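Local coordinates for protein SYE1 (Shewanella oneidensis, PDB 4AWT) that binds flavin mononucleotide as its cofactor and probably reduces carbon-carbon double bonds with electrons drawn from NADH or NADPH, at residues N38-I43 / K355-Y360; R48-L53 / D330-L335; V272-A277 / F321-I326. The protein carries 1 engineered substitution. One frame throughout, in Å; residues are numbered along the deposited sequence.

Contact 1: residues N38-I43 / K355-Y360; sequences NHMMAI and KGLTDY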
loop_
_atom_site.group_PDB
_atom_site.type_symbol
_atom_site.label_atom_id
_atom_site.label_comp_id
_atom_site.label_asym_id
_atom_site.label_seq_id
_atom_site.Cartn_x
_atom_site.Cartn_y
_atom_site.Cartn_z
ATOM N N ASN A 38 -2.862 -17.302 3.553
ATOM C CA ASN A 38 -3.486 -18.501 4.060
ATOM C C ASN A 38 -5.010 -18.405 4.220
ATOM O O ASN A 38 -5.663 -17.458 3.771
ATOM C CB ASN A 38 -2.818 -18.872 5.396
ATOM C CG ASN A 38 -3.022 -17.758 6.409
ATOM O OD1 ASN A 38 -3.968 -16.976 6.342
ATOM N ND2 ASN A 38 -2.081 -17.660 7.301
ATOM N N HIS A 39 -5.586 -19.450 4.886
ATOM C CA HIS A 39 -7.003 -19.577 4.926
ATOM C C HIS A 39 -7.673 -18.464 5.702
ATOM O O HIS A 39 -8.678 -17.923 5.244
ATOM C CB HIS A 39 -7.359 -20.926 5.531
ATOM C CG HIS A 39 -8.834 -21.160 5.538
ATOM N ND1 HIS A 39 -9.594 -21.456 4.451
ATOM C CD2 HIS A 39 -9.638 -21.039 6.587
ATOM C CE1 HIS A 39 -10.859 -21.555 4.779
ATOM N NE2 HIS A 39 -10.913 -21.319 6.089
ATOM N N MET A 40 -7.152 -18.113 6.847
ATOM C CA MET A 40 -7.797 -17.053 7.651
ATOM C C MET A 40 -7.741 -15.736 6.869
ATOM O O MET A 40 -8.659 -14.919 6.960
ATOM C CB MET A 40 -7.243 -16.966 9.054
ATOM C CG MET A 40 -5.792 -16.443 9.124
ATOM S SD MET A 40 -5.201 -16.275 10.811
ATOM C CE MET A 40 -5.077 -18.017 11.236
ATOM N N MET A 41 -6.657 -15.556 6.081
ATOM C CA MET A 41 -6.608 -14.331 5.300
ATOM C C MET A 41 -7.656 -14.316 4.201
ATOM O O MET A 41 -8.277 -13.287 3.931
ATOM C CB MET A 41 -5.215 -14.137 4.722
ATOM C CG MET A 41 -4.178 -13.836 5.784
ATOM S SD MET A 41 -2.487 -13.963 5.176
ATOM C CE MET A 41 -2.502 -12.768 3.812
ATOM N N ALA A 42 -7.858 -15.455 3.503
ATOM C CA ALA A 42 -8.865 -15.527 2.477
ATOM C C ALA A 42 -10.273 -15.213 3.034
ATOM O O ALA A 42 -11.029 -14.474 2.430
ATOM C CB ALA A 42 -8.825 -16.883 1.806
ATOM N N ILE A 43 -10.578 -15.801 4.197
ATOM C CA ILE A 43 -11.866 -15.494 4.835
ATOM C C ILE A 43 -11.961 -14.019 5.153
ATOM O O ILE A 43 -12.981 -13.379 4.886
ATOM C CB ILE A 43 -12.052 -16.347 6.111
ATOM C CG1 ILE A 43 -12.008 -17.839 5.823
ATOM C CG2 ILE A 43 -13.362 -15.930 6.781
ATOM C CD1 ILE A 43 -12.088 -18.698 7.063
ATOM N N LYS A 355 -8.568 -14.467 15.874
ATOM C CA LYS A 355 -9.127 -13.500 16.816
ATOM C C LYS A 355 -8.631 -12.110 16.450
ATOM O O LYS A 355 -7.430 -11.850 16.301
ATOM C CB LYS A 355 -8.745 -13.899 18.244
ATOM C CG LYS A 355 -9.432 -15.126 18.711
ATOM C CD LYS A 355 -9.014 -15.497 20.144
ATOM C CE LYS A 355 -9.841 -16.645 20.675
ATOM N NZ LYS A 355 -9.930 -16.547 22.163
ATOM N N GLY A 356 -9.589 -11.201 16.312
ATOM C CA GLY A 356 -9.273 -9.867 15.881
ATOM C C GLY A 356 -8.985 -9.759 14.401
ATOM O O GLY A 356 -8.510 -8.712 13.958
ATOM N N LEU A 357 -9.307 -10.784 13.649
ATOM C CA LEU A 357 -9.139 -10.820 12.197
ATOM C C LEU A 357 -10.463 -11.112 11.534
ATOM O O LEU A 357 -11.023 -10.273 10.808
ATOM C CB LEU A 357 -8.057 -11.813 11.766
ATOM C CG LEU A 357 -7.748 -11.797 10.277
ATOM C CD1 LEU A 357 -6.886 -10.597 9.902
ATOM C CD2 LEU A 357 -7.092 -13.104 9.858
ATOM N N THR A 358 -11.021 -12.303 11.773
ATOM C CA THR A 358 -12.201 -12.778 11.112
ATOM C C THR A 358 -13.435 -12.860 11.998
ATOM O O THR A 358 -14.499 -13.269 11.543
ATOM C CB THR A 358 -11.993 -14.170 10.475
ATOM O OG1 THR A 358 -11.581 -15.033 11.531
ATOM C CG2 THR A 358 -10.941 -14.130 9.406
ATOM N N ASP A 359 -13.308 -12.440 13.263
ATOM C CA ASP A 359 -14.390 -12.572 14.237
ATOM C C ASP A 359 -15.010 -11.251 14.614
ATOM O O ASP A 359 -15.762 -11.196 15.593
ATOM C CB ASP A 359 -13.955 -13.372 15.459
ATOM C CG ASP A 359 -12.876 -12.738 16.255
ATOM O OD1 ASP A 359 -12.357 -11.702 15.841
ATOM O OD2 ASP A 359 -12.509 -13.334 17.322
ATOM N N TYR A 360 -14.798 -10.176 13.849
ATOM C CA TYR A 360 -15.599 -8.991 13.963
ATOM C C TYR A 360 -16.926 -9.243 13.261
ATOM O O TYR A 360 -16.907 -9.540 12.055
ATOM C CB TYR A 360 -14.926 -7.782 13.390
ATOM C CG TYR A 360 -13.738 -7.241 14.120
ATOM C CD1 TYR A 360 -13.887 -6.373 15.196
ATOM C CD2 TYR A 360 -12.441 -7.558 13.735
ATOM C CE1 TYR A 360 -12.797 -5.813 15.838
ATOM C CE2 TYR A 360 -11.349 -7.032 14.387
ATOM C CZ TYR A 360 -11.531 -6.158 15.429
ATOM O OH TYR A 360 -10.463 -5.562 16.076
#

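Contact 2: residues R48-L53 / D330-L335; sequences RASAGL and DLPERL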
loop_
_atom_site.group_PDB
_atom_site.type_symbol
_atom_site.label_atom_id
_atom_site.label_comp_id
_atom_site.label_asym_id
_atom_site.label_seq_id
_atom_site.Cartn_x
_atom_site.Cartn_y
_atom_site.Cartn_z
ATOM N N ARG A 48 -14.896 -8.798 3.509
ATOM C CA ARG A 48 -14.838 -7.361 3.239
ATOM C C ARG A 48 -15.070 -7.033 1.768
ATOM O O ARG A 48 -14.896 -5.901 1.342
ATOM C CB ARG A 48 -13.505 -6.820 3.787
ATOM C CG ARG A 48 -13.531 -6.830 5.306
ATOM C CD ARG A 48 -12.168 -6.818 6.003
ATOM N NE ARG A 48 -12.333 -6.808 7.443
ATOM C CZ ARG A 48 -12.778 -7.835 8.136
ATOM N NH1 ARG A 48 -12.902 -9.010 7.594
ATOM N NH2 ARG A 48 -13.109 -7.677 9.423
ATOM N N ALA A 49 -15.522 -8.022 1.004
ATOM C CA ALA A 49 -15.631 -7.912 -0.454
ATOM C C ALA A 49 -16.849 -7.147 -0.908
ATOM O O ALA A 49 -17.070 -7.059 -2.140
ATOM C CB ALA A 49 -15.525 -9.304 -1.052
ATOM N N SER A 50 -17.607 -6.510 -0.020
ATOM C CA SER A 50 -18.576 -5.516 -0.439
ATOM C C SER A 50 -17.909 -4.182 -0.760
ATOM O O SER A 50 -18.566 -3.300 -1.302
ATOM C CB SER A 50 -19.707 -5.350 0.571
ATOM O OG SER A 50 -19.234 -4.818 1.769
ATOM N N ALA A 51 -16.613 -4.013 -0.436
ATOM C CA ALA A 51 -15.868 -2.897 -0.971
ATOM C C ALA A 51 -15.958 -2.900 -2.492
ATOM O O ALA A 51 -16.059 -3.941 -3.117
ATOM C CB ALA A 51 -14.410 -3.028 -0.554
ATOM N N GLY A 52 -15.800 -1.730 -3.080
ATOM C CA GLY A 52 -15.643 -1.658 -4.523
ATOM C C GLY A 52 -14.311 -2.243 -4.997
ATOM O O GLY A 52 -14.227 -2.886 -6.033
ATOM N N LEU A 53 -13.262 -1.983 -4.230
ATOM C CA LEU A 53 -11.915 -2.461 -4.515
ATOM C C LEU A 53 -11.256 -2.823 -3.195
ATOM O O LEU A 53 -11.316 -2.050 -2.258
ATOM C CB LEU A 53 -11.085 -1.356 -5.194
ATOM C CG LEU A 53 -9.617 -1.658 -5.422
ATOM C CD1 LEU A 53 -9.396 -2.754 -6.436
ATOM C CD2 LEU A 53 -8.911 -0.365 -5.882
ATOM N N ASP A 330 -18.638 -5.391 7.065
ATOM C CA ASP A 330 -19.727 -4.819 6.325
ATOM C C ASP A 330 -19.698 -3.312 6.388
ATOM O O ASP A 330 -20.746 -2.635 6.423
ATOM C CB ASP A 330 -21.074 -5.345 6.827
ATOM C CG ASP A 330 -21.332 -5.085 8.277
ATOM O OD1 ASP A 330 -20.383 -4.785 9.052
ATOM O OD2 ASP A 330 -22.514 -5.202 8.664
ATOM N N LEU A 331 -18.501 -2.700 6.346
ATOM C CA LEU A 331 -18.401 -1.262 6.418
ATOM C C LEU A 331 -19.263 -0.571 5.400
ATOM O O LEU A 331 -19.957 0.405 5.754
ATOM C CB LEU A 331 -16.929 -0.818 6.296
ATOM C CG LEU A 331 -16.748 0.687 6.396
ATOM C CD1 LEU A 331 -17.085 1.235 7.754
ATOM C CD2 LEU A 331 -15.321 1.049 6.017
ATOM N N PRO A 332 -19.306 -0.983 4.128
ATOM C CA PRO A 332 -20.150 -0.249 3.157
ATOM C C PRO A 332 -21.614 -0.177 3.624
ATOM O O PRO A 332 -22.206 0.923 3.595
ATOM C CB PRO A 332 -19.942 -0.995 1.862
ATOM C CG PRO A 332 -18.533 -1.588 1.997
ATOM C CD PRO A 332 -18.493 -2.016 3.455
ATOM N N GLU A 333 -22.187 -1.274 4.025
ATOM C CA GLU A 333 -23.586 -1.252 4.490
ATOM C C GLU A 333 -23.768 -0.331 5.643
ATOM O O GLU A 333 -24.767 0.373 5.763
ATOM C CB GLU A 333 -24.042 -2.667 4.820
ATOM C CG GLU A 333 -25.499 -2.793 5.147
ATOM C CD GLU A 333 -26.410 -2.779 3.959
ATOM O OE1 GLU A 333 -25.953 -2.596 2.799
ATOM O OE2 GLU A 333 -27.629 -2.832 4.141
ATOM N N ARG A 334 -22.811 -0.321 6.585
ATOM C CA ARG A 334 -22.914 0.551 7.725
ATOM C C ARG A 334 -22.833 2.009 7.319
ATOM O O ARG A 334 -23.614 2.841 7.820
ATOM C CB ARG A 334 -21.846 0.243 8.778
ATOM C CG ARG A 334 -21.903 -1.146 9.324
ATOM C CD ARG A 334 -21.027 -1.303 10.540
ATOM N NE ARG A 334 -20.855 -2.678 10.905
ATOM C CZ ARG A 334 -20.729 -3.163 12.143
ATOM N NH1 ARG A 334 -20.947 -2.415 13.217
ATOM N NH2 ARG A 334 -20.425 -4.421 12.282
ATOM N N LEU A 335 -21.911 2.365 6.437
ATOM C CA LEU A 335 -21.809 3.736 5.977
ATOM C C LEU A 335 -23.093 4.158 5.272
ATOM O O LEU A 335 -23.549 5.291 5.436
ATOM C CB LEU A 335 -20.623 3.921 5.025
ATOM C CG LEU A 335 -19.233 3.687 5.631
ATOM C CD1 LEU A 335 -18.199 3.726 4.522
ATOM C CD2 LEU A 335 -18.943 4.690 6.736
HETATM O O HOH W 1 -21.320 -4.033 3.396
#

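Contact 3: residues V272-A277 / F321-I326; sequences VDWDDA and FGRPFI. With FMN (flavin mononucleotide), chain B; BOG (octyl beta-D-glucopyranoside), chain D; SO4 (sulfate ion), chain C.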
loop_
_atom_site.group_PDB
_atom_site.type_symbol
_atom_site.label_atom_id
_atom_site.label_comp_id
_atom_site.label_asym_id
_atom_site.label_seq_id
_atom_site.Cartn_x
_atom_site.Cartn_y
_atom_site.Cartn_z
ATOM N N VAL A 272 -3.168 10.232 5.642
ATOM C CA VAL A 272 -2.868 10.092 7.067
ATOM C C VAL A 272 -2.096 8.812 7.240
ATOM O O VAL A 272 -2.431 7.814 6.572
ATOM C CB VAL A 272 -4.156 10.039 7.903
ATOM C CG1 VAL A 272 -3.849 9.778 9.377
ATOM C CG2 VAL A 272 -4.989 11.297 7.729
ATOM N N ASP A 273 -1.105 8.807 8.126
ATOM C CA ASP A 273 -0.512 7.543 8.520
ATOM C C ASP A 273 -0.491 7.544 10.046
ATOM O O ASP A 273 0.131 8.369 10.710
ATOM C CB ASP A 273 0.875 7.365 7.926
ATOM C CG ASP A 273 1.339 5.944 7.853
ATOM O OD1 ASP A 273 0.525 5.054 7.564
ATOM O OD2 ASP A 273 2.573 5.732 8.039
ATOM N N TRP A 274 -1.335 6.662 10.585
ATOM C CA TRP A 274 -1.584 6.556 12.029
ATOM C C TRP A 274 -2.135 7.886 12.547
ATOM O O TRP A 274 -3.279 8.236 12.215
ATOM C CB TRP A 274 -0.391 6.025 12.769
ATOM C CG TRP A 274 -0.106 4.623 12.357
ATOM C CD1 TRP A 274 0.870 4.200 11.522
ATOM C CD2 TRP A 274 -0.841 3.474 12.742
ATOM N NE1 TRP A 274 0.801 2.849 11.376
ATOM C CE2 TRP A 274 -0.231 2.377 12.110
ATOM C CE3 TRP A 274 -1.940 3.226 13.548
ATOM C CZ2 TRP A 274 -0.679 1.070 12.265
ATOM C CZ3 TRP A 274 -2.362 1.895 13.695
ATOM C CH2 TRP A 274 -1.719 0.866 13.050
ATOM N N ASP A 275 -1.350 8.588 13.381
ATOM C CA ASP A 275 -1.678 9.873 13.985
ATOM C C ASP A 275 -1.074 11.040 13.204
ATOM O O ASP A 275 -1.247 12.211 13.615
ATOM C CB ASP A 275 -1.173 9.954 15.441
ATOM C CG ASP A 275 0.272 9.549 15.679
ATOM O OD1 ASP A 275 0.938 8.910 14.804
ATOM O OD2 ASP A 275 0.730 9.874 16.832
ATOM N N ASP A 276 -0.327 10.793 12.153
ATOM C CA ASP A 276 0.326 11.816 11.333
ATOM C C ASP A 276 -0.673 12.262 10.275
ATOM O O ASP A 276 -0.863 11.559 9.270
ATOM C CB ASP A 276 1.599 11.285 10.728
ATOM C CG ASP A 276 2.398 12.246 9.888
ATOM O OD1 ASP A 276 2.062 13.460 9.829
ATOM O OD2 ASP A 276 3.359 11.752 9.276
ATOM N N ALA A 277 -1.362 13.348 10.560
ATOM C CA ALA A 277 -2.492 13.844 9.778
ATOM C C ALA A 277 -2.236 15.296 9.391
ATOM O O ALA A 277 -2.873 16.212 9.881
ATOM C CB ALA A 277 -3.804 13.666 10.539
ATOM N N PHE A 321 -10.982 3.354 3.506
ATOM C CA PHE A 321 -11.228 3.365 4.950
ATOM C C PHE A 321 -10.410 2.242 5.534
ATOM O O PHE A 321 -10.682 1.067 5.220
ATOM C CB PHE A 321 -12.706 3.145 5.272
ATOM C CG PHE A 321 -13.627 4.159 4.643
ATOM C CD1 PHE A 321 -14.046 4.024 3.340
ATOM C CD2 PHE A 321 -14.076 5.253 5.349
ATOM C CE1 PHE A 321 -14.892 4.927 2.749
ATOM C CE2 PHE A 321 -14.936 6.157 4.755
ATOM C CZ PHE A 321 -15.360 5.972 3.466
ATOM N N GLY A 322 -9.367 2.559 6.301
ATOM C CA GLY A 322 -8.455 1.549 6.792
ATOM C C GLY A 322 -8.925 0.951 8.100
ATOM O O GLY A 322 -9.521 -0.113 8.156
ATOM N N ARG A 323 -8.674 1.700 9.180
ATOM C CA ARG A 323 -9.070 1.229 10.521
ATOM C C ARG A 323 -10.521 0.831 10.577
ATOM O O ARG A 323 -10.827 -0.228 11.162
ATOM C CB ARG A 323 -8.604 2.233 11.577
ATOM C CG ARG A 323 -7.099 2.126 11.756
ATOM C CD ARG A 323 -6.448 3.309 12.440
ATOM N NE ARG A 323 -6.337 4.438 11.545
ATOM C CZ ARG A 323 -5.635 5.514 11.833
ATOM N NH1 ARG A 323 -5.006 5.589 13.014
ATOM N NH2 ARG A 323 -5.528 6.514 10.943
ATOM N N PRO A 324 -11.471 1.569 9.989
ATOM C CA PRO A 324 -12.860 1.109 10.087
ATOM C C PRO A 324 -13.108 -0.235 9.408
ATOM O O PRO A 324 -13.973 -0.981 9.842
ATOM C CB PRO A 324 -13.657 2.225 9.403
ATOM C CG PRO A 324 -12.800 3.472 9.662
ATOM C CD PRO A 324 -11.378 2.959 9.470
ATOM N N PHE A 325 -12.372 -0.557 8.333
ATOM C CA PHE A 325 -12.565 -1.863 7.701
ATOM C C PHE A 325 -12.037 -3.015 8.532
ATOM O O PHE A 325 -12.475 -4.134 8.379
ATOM C CB PHE A 325 -11.946 -1.888 6.291
ATOM C CG PHE A 325 -12.951 -2.026 5.178
ATOM C CD1 PHE A 325 -13.901 -3.026 5.211
ATOM C CD2 PHE A 325 -12.947 -1.137 4.119
ATOM C CE1 PHE A 325 -14.809 -3.183 4.190
ATOM C CE2 PHE A 325 -13.857 -1.291 3.076
ATOM C CZ PHE A 325 -14.786 -2.319 3.124
ATOM N N ILE A 326 -11.090 -2.763 9.432
ATOM C CA ILE A 326 -10.632 -3.861 10.263
ATOM C C ILE A 326 -11.778 -4.389 11.109
ATOM O O ILE A 326 -11.971 -5.591 11.197
ATOM C CB ILE A 326 -9.461 -3.368 11.107
ATOM C CG1 ILE A 326 -8.288 -3.083 10.163
ATOM C CG2 ILE A 326 -9.102 -4.312 12.247
ATOM C CD1 ILE A 326 -7.123 -2.463 10.931
HETATM N N1 FMN B . -0.634 1.162 4.216
HETATM C C2 FMN B . -0.035 0.584 3.182
HETATM O O2 FMN B . 0.169 1.199 2.101
HETATM N N3 FMN B . 0.385 -0.736 3.267
HETATM C C4 FMN B . 0.211 -1.510 4.403
HETATM O O4 FMN B . 0.527 -2.728 4.358
HETATM C C4A FMN B . -0.316 -0.855 5.514
HETATM N N5 FMN B . -0.441 -1.523 6.731
HETATM C C5A FMN B . -1.352 -0.984 7.679
HETATM C C6 FMN B . -1.718 -1.727 8.773
HETATM C C7 FMN B . -2.644 -1.244 9.728
HETATM C C7M FMN B . -3.089 -2.169 10.835
HETATM C C8 FMN B . -3.134 0.017 9.568
HETATM C C8M FMN B . -4.154 0.602 10.524
HETATM C C9 FMN B . -2.755 0.795 8.455
HETATM C C9A FMN B . -1.871 0.302 7.494
HETATM N N10 FMN B . -1.537 1.053 6.347
HETATM C C10 FMN B . -0.816 0.450 5.334
HETATM C "C1'" FMN B . -2.143 2.373 6.150
HETATM C "C2'" FMN B . -3.614 2.310 5.699
HETATM O "O2'" FMN B . -3.712 1.818 4.374
HETATM C "C3'" FMN B . -4.282 3.671 5.701
HETATM O "O3'" FMN B . -3.723 4.540 4.727
HETATM C "C4'" FMN B . -4.288 4.389 7.063
HETATM O "O4'" FMN B . -4.642 3.511 8.120
HETATM C "C5'" FMN B . -5.137 5.645 7.053
HETATM O "O5'" FMN B . -6.519 5.343 6.795
HETATM P P FMN B . -7.558 5.250 8.028
HETATM O O1P FMN B . -7.165 4.033 8.827
HETATM O O2P FMN B . -7.426 6.526 8.829
HETATM O O3P FMN B . -8.890 5.097 7.336
HETATM C C1 BOG D . 2.989 -0.198 10.802
HETATM O O1 BOG D . 2.488 -0.209 12.111
HETATM C C2 BOG D . 2.457 -1.328 9.979
HETATM O O2 BOG D . 2.887 -2.579 10.469
HETATM C C3 BOG D . 2.915 -1.256 8.513
HETATM O O3 BOG D . 2.215 -2.186 7.735
HETATM C C4 BOG D . 2.539 0.132 7.975
HETATM O O4 BOG D . 3.016 0.247 6.677
HETATM C C5 BOG D . 3.062 1.255 8.863
HETATM O O5 BOG D . 2.522 1.030 10.150
HETATM C C6 BOG D . 2.653 2.615 8.356
HETATM O O6 BOG D . 3.280 3.548 9.218
HETATM C "C1'" BOG D . 3.314 0.416 13.065
HETATM C "C2'" BOG D . 2.865 0.254 14.514
HETATM C "C3'" BOG D . 1.408 0.520 14.740
HETATM C "C4'" BOG D . 0.864 0.778 16.140
HETATM C "C5'" BOG D . -0.184 -0.299 16.436
HETATM C "C6'" BOG D . 0.320 -1.258 17.517
HETATM C "C7'" BOG D . -0.731 -2.351 17.782
HETATM C "C8'" BOG D . -0.441 -2.880 19.182
HETATM S S SO4 C . -6.713 4.695 16.178
HETATM O O1 SO4 C . -5.430 4.188 15.495
HETATM O O2 SO4 C . -6.561 6.083 16.454
HETATM O O3 SO4 C . -7.818 4.786 15.075
HETATM O O4 SO4 C . -7.291 3.794 17.132
#

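Contact 1: residues N38-I43 / K355-Y360
M40 meets L357 through a single methyl group. In the M40 conformer described, L357 CD2 lies 3.7 Å from M40 CG, and M40 CB and SD are almost as close, so the methyl is laid against three consecutive atoms of the methionine. The two side chains run at about a right angle. This conformer of M40 can present its flank because chi1 of 69° places CG between the backbone N and the carbonyl carbon, while the bend at chi3 turns the terminal CE away from the loop. L357 reaches across from the other side with CG anti to the backbone N (chi1 -175°).

The second half of the contact is the methyl of T358. CG2 rests 3.4 Å from M40 O, a van der Waals approach to a helix carbonyl, and 4.0 Å from I43 CG2 in the I43 conformer described. The other branch of the threonine, OG1, is hydrogen-bonded to E354 OE1, which leaves the methyl to face the helix. No hydrogen bond crosses the contact, so 172 Å² of buried surface rests on dispersion and shape.

The helix begins here: N38 is its N-cap, and its OD1 accepts from M41 N at 3.1 Å. Behind this surface M41 packs on W83, and A42 on I85, V86 and A89, all of helix 77-92. On the loop side L357 touches R27, R29 and Y44, which places the segment 355-360 against the M40/I43 side of helix 39-46.

Contact 2: residues R48-L53 / D330-L335
S50 meets P332 through its hydroxyl: chi1 of 66° tucks OG between the serine's own backbone N and carbonyl carbon and sets it against the proline ring. In this eight-stranded beta/alpha (TIM) barrel the contact joins the loop leading into strand 53-60 to the start of helix 331-337, the second of two short helices after the eighth strand. OG lies 3.3 Å from P332 CG and 3.4 Å from P332 CD, so it comes to the methylene rim of the ring. A51 adds a looser approach of its backbone N to P332 CG. The loop takes its shape from a type I turn, closed by the bond from A51 N to R48 O.

No direct hydrogen bond spans the segments; one water does the polar work. It stands 2.8 Å from S50 OG and accepts from E333 N at 3.0 Å. E333 N belongs to the first turn of the helix, where a side-chain cap could have served it, but the N-cap residue D330 makes no such bond. P332, having no amide hydrogen, asks for no partner in that turn.

D330 uses its carboxylate otherwise. OD2 accepts from Y363 N, and OD1 takes both NE and NH2 of R334 side-on in the guanidinium plane, with R334 NE at 2.8 Å from D330 OD1 and 39° out of the carboxylate plane.

Contact 3: residues V272-A277 / F321-I326
R323 and W274 supply most of the surface buried here, and they meet at one oxygen. The R323 guanidinium points end-on at W274 O: NH2 bonds to it at 3.1 Å, lying in the carbonyl plane on a lone pair, whereas NH1, at 3.3 Å from the same W274 O, approaches from 51° above that plane. W274 is the first corner residue of a type II' turn from D273 to D276 and adopts the positive phi of that position. V272 CG1 completes the rim, at the guanidinium edge beside NH2.

NE and, a second time, NH2 serve the FMN phosphate. With the chain bent at chi3 (-76°), R323 NE donates to FMN O1P at 2.9 Å while NH2, besides its bond to W274 O, reaches FMN O2P at 2.8 Å. The backbone N of R323 also donates to O1P, and G322 N to O3P, so the start of helix 323-327 faces the phosphate. This is the phosphate-binding site usual in flavin-binding TIM barrels, at the loop after the last strand, and R301 N donates to the same FMN. G322 has to be small: a CB there would run into O1P. With an alanine at R323 the NE and NH2 donors are gone, which would probably weaken the hold on the phosphate and leave W274 O without its guanidinium partner.

NH1 is also 2.9 Å from O1 of a sulfate, probably from the crystallisation liquor, which R301 NH2 binds too. The W274 ring stands 77° from the guanidinium plane. Its CH2 lies 3.5 Å from FMN C8M, octyl-chain carbon C3' of a bound octyl glucoside lies over one face toward the rim, and W274 NE1 donates to the glucoside O5 at 2.8 Å.

Overall arrangement
Contact 1 starts on helix 39-46 and closes on the tail at 355-360, so its loop holds seven of the eight barrel strands. Within it, contact 2 runs from the loop before strand 53-60 to helix 331-337. Contact 3 is the innermost, joining the loop after strand 266-270 to helix 323-327; the three nest and none cross. They are tied directly where they meet: R48 probably donates to the carbonyl oxygens of F325 and I326, F325 packs on P332, and Y360 on I326. Contact 1 thus joins the early helix to the tail and contact 2 joins the following loop to helix 331-337; only helix 323-327, of contact 3, starts at the FMN phosphate.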